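Long-range contact in elongation factor 1-beta (Pyrococcus horikoshii OT-3, PDB 7CSL), which probably promotes the exchange of GDP for GTP on elongation factor 1-alpha, regenerating the form that joins aminoacyl-tRNA: residues 39-44 and 51-56. Residues are numbered along the deposited sequence; the frame is centred on the assembly and turned at random.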
loop_
_atom_site.group_PDB
_atom_site.type_symbol
_atom_site.label_atom_id
_atom_site.label_comp_id
_atom_site.label_asym_id
_atom_site.label_seq_id
_atom_site.Cartn_x
_atom_site.Cartn_y
_atom_site.Cartn_z
ATOM N N ALA C 39 -4.244 7.778 18.145
ATOM C CA ALA C 39 -3.357 8.947 18.151
ATOM C C ALA C 39 -4.139 10.228 17.913
ATOM O O ALA C 39 -3.872 11.204 18.565
ATOM C CB ALA C 39 -2.206 8.803 17.132
ATOM N N LYS C 40 -5.115 10.187 17.004
ATOM C CA LYS C 40 -5.932 11.333 16.657
ATOM C C LYS C 40 -7.032 10.983 15.657
ATOM O O LYS C 40 -6.998 9.960 14.974
ATOM C CB LYS C 40 -5.106 12.473 16.043
ATOM C CG LYS C 40 -4.416 12.127 14.740
ATOM C CD LYS C 40 -3.725 13.366 14.216
ATOM C CE LYS C 40 -3.167 13.102 12.836
ATOM N NZ LYS C 40 -2.365 14.272 12.423
ATOM N N VAL C 41 -8.001 11.874 15.566
ATOM C CA VAL C 41 -9.054 11.764 14.574
ATOM C C VAL C 41 -9.007 13.044 13.758
ATOM O O VAL C 41 -9.007 14.118 14.339
ATOM C CB VAL C 41 -10.437 11.604 15.233
ATOM C CG1 VAL C 41 -11.466 11.218 14.184
ATOM C CG2 VAL C 41 -10.387 10.527 16.303
ATOM N N GLU C 42 -8.954 12.917 12.437
ATOM C CA GLU C 42 -9.037 14.053 11.562
ATOM C C GLU C 42 -10.307 13.958 10.739
ATOM O O GLU C 42 -10.795 12.867 10.465
ATOM C CB GLU C 42 -7.835 14.109 10.651
ATOM C CG GLU C 42 -6.549 14.100 11.437
ATOM C CD GLU C 42 -5.416 14.698 10.675
ATOM O OE1 GLU C 42 -5.163 14.241 9.543
ATOM O OE2 GLU C 42 -4.774 15.600 11.238
ATOM N N ARG C 43 -10.812 15.117 10.332
ATOM C CA ARG C 43 -11.951 15.193 9.424
ATOM C C ARG C 43 -11.457 15.590 8.059
ATOM O O ARG C 43 -10.615 16.494 7.929
ATOM C CB ARG C 43 -12.991 16.168 9.955
ATOM C CG ARG C 43 -13.380 15.815 11.360
ATOM C CD ARG C 43 -14.696 16.418 11.770
ATOM N NE ARG C 43 -15.088 15.895 13.067
ATOM C CZ ARG C 43 -16.108 16.344 13.801
ATOM N NH1 ARG C 43 -16.880 17.339 13.378
ATOM N NH2 ARG C 43 -16.361 15.777 14.984
ATOM N N GLU C 44 -11.946 14.879 7.052
ATOM C CA GLU C 44 -11.563 15.132 5.678
ATOM C C GLU C 44 -12.817 15.221 4.802
ATOM O O GLU C 44 -13.514 14.179 4.568
ATOM C CB GLU C 44 -10.598 14.053 5.145
ATOM C CG GLU C 44 -9.768 14.538 3.958
ATOM C CD GLU C 44 -9.244 13.426 3.066
ATOM O OE1 GLU C 44 -9.355 12.242 3.421
ATOM O OE2 GLU C 44 -8.701 13.740 1.988
ATOM N N VAL C 51 -18.328 14.161 4.869
ATOM C CA VAL C 51 -17.065 14.358 5.553
ATOM C C VAL C 51 -16.645 13.021 6.147
ATOM O O VAL C 51 -17.372 12.452 6.933
ATOM C CB VAL C 51 -17.195 15.446 6.609
ATOM C CG1 VAL C 51 -15.879 15.617 7.371
ATOM C CG2 VAL C 51 -17.587 16.775 5.926
ATOM N N ALA C 52 -15.488 12.512 5.731
ATOM C CA ALA C 52 -14.908 11.319 6.365
ATOM C C ALA C 52 -14.241 11.671 7.715
ATOM O O ALA C 52 -13.754 12.799 7.934
ATOM C CB ALA C 52 -13.904 10.670 5.440
ATOM N N LEU C 53 -14.285 10.713 8.625
ATOM C CA LEU C 53 -13.500 10.718 9.859
ATOM C C LEU C 53 -12.321 9.762 9.600
ATOM O O LEU C 53 -12.532 8.603 9.227
ATOM C CB LEU C 53 -14.311 10.204 11.020
ATOM C CG LEU C 53 -15.279 11.098 11.829
ATOM C CD1 LEU C 53 -16.007 12.119 11.014
ATOM C CD2 LEU C 53 -16.260 10.205 12.559
ATOM N N LYS C 54 -11.107 10.252 9.813
ATOM C CA LYS C 54 -9.879 9.452 9.692
ATOM C C LYS C 54 -9.246 9.226 11.063
ATOM O O LYS C 54 -8.736 10.132 11.684
ATOM C CB LYS C 54 -8.929 10.119 8.708
ATOM C CG LYS C 54 -9.352 9.869 7.263
ATOM C CD LYS C 54 -8.678 10.837 6.298
ATOM C CE LYS C 54 -7.174 10.667 6.190
ATOM N NZ LYS C 54 -6.408 11.631 7.032
ATOM N N PHE C 55 -9.380 7.992 11.538
ATOM C CA PHE C 55 -8.868 7.516 12.801
ATOM C C PHE C 55 -7.447 6.961 12.668
ATOM O O PHE C 55 -7.222 6.000 11.957
ATOM C CB PHE C 55 -9.784 6.408 13.336
ATOM C CG PHE C 55 -11.114 6.917 13.849
ATOM C CD1 PHE C 55 -12.105 7.311 12.974
ATOM C CD2 PHE C 55 -11.367 7.001 15.216
ATOM C CE1 PHE C 55 -13.320 7.769 13.457
ATOM C CE2 PHE C 55 -12.573 7.457 15.704
ATOM C CZ PHE C 55 -13.535 7.861 14.833
ATOM N N TYR C 56 -6.512 7.563 13.384
ATOM C CA TYR C 56 -5.119 7.110 13.441
ATOM C C TYR C 56 -5.033 6.096 14.578
ATOM O O TYR C 56 -4.734 6.439 15.727
ATOM C CB TYR C 56 -4.193 8.296 13.593
ATOM C CG TYR C 56 -4.188 9.132 12.346
ATOM C CD1 TYR C 56 -5.323 9.872 11.968
ATOM C CD2 TYR C 56 -3.092 9.153 11.507
ATOM C CE1 TYR C 56 -5.359 10.596 10.788
ATOM C CE2 TYR C 56 -3.102 9.909 10.324
ATOM C CZ TYR C 56 -4.243 10.631 9.970
ATOM O OH TYR C 56 -4.296 11.390 8.798
#
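E42 and K54 face each other in a hydrogen-bonded antiparallel pair, and they illustrate how a hairpin can satisfy two sets of polar atoms, the backbone groups between the strands and the charged and hydroxyl groups on the sheet surface. The amide of K54 gives a nearly straight bond to E42 O (2.7 Å), and the amide of E42 returns one to K54 O; E44 and A52 exchange a second such pair, although the bond from A52 N is bent (142°). Farther along, Y56 N reaches K40 O, and A39 N reaches Y56 O. Carbonyls that already accept an amide bond also receive a CA-H...O contact, as K54 O does from V41 CA (3.3 Å).

On the face carrying K40, E42, K54 and Y56, the extended chain of K40 runs beside Y56 and sets CE over the ring centre, 3.8 Å from the centroid, with NZ in cation-pi range. That ammonium also donates to E42 OE2 (3.0 Å), from above the carboxylate plane. K54, whose chain bends at its last two torsions, brings its NZ to Y56 OH (2.8 Å), while its salt bridge to E42 OE1 is long. Were Y56 an alanine, the K40 methylenes would probably lose their aromatic platform and K54 NZ its hydroxyl acceptor. The E44 carboxylate is held from outside the hairpin, OE1 by R11 and OE2 by a polar side chain of another protein's chain.

On the opposite face, V41 CG1 sits over the centre of the F55 ring, a CH-pi contact (3.9 Å), and R43 forms salt bridges with D22 and E25 of the covering helix 21-29. With 37-47 at the sheet edge within this chain and 50-59 continuing to 6-14, this is the middle hairpin of the ferredoxin-like beta-alpha-beta-beta-alpha-beta sandwich of the EF-1 guanine nucleotide exchange domain.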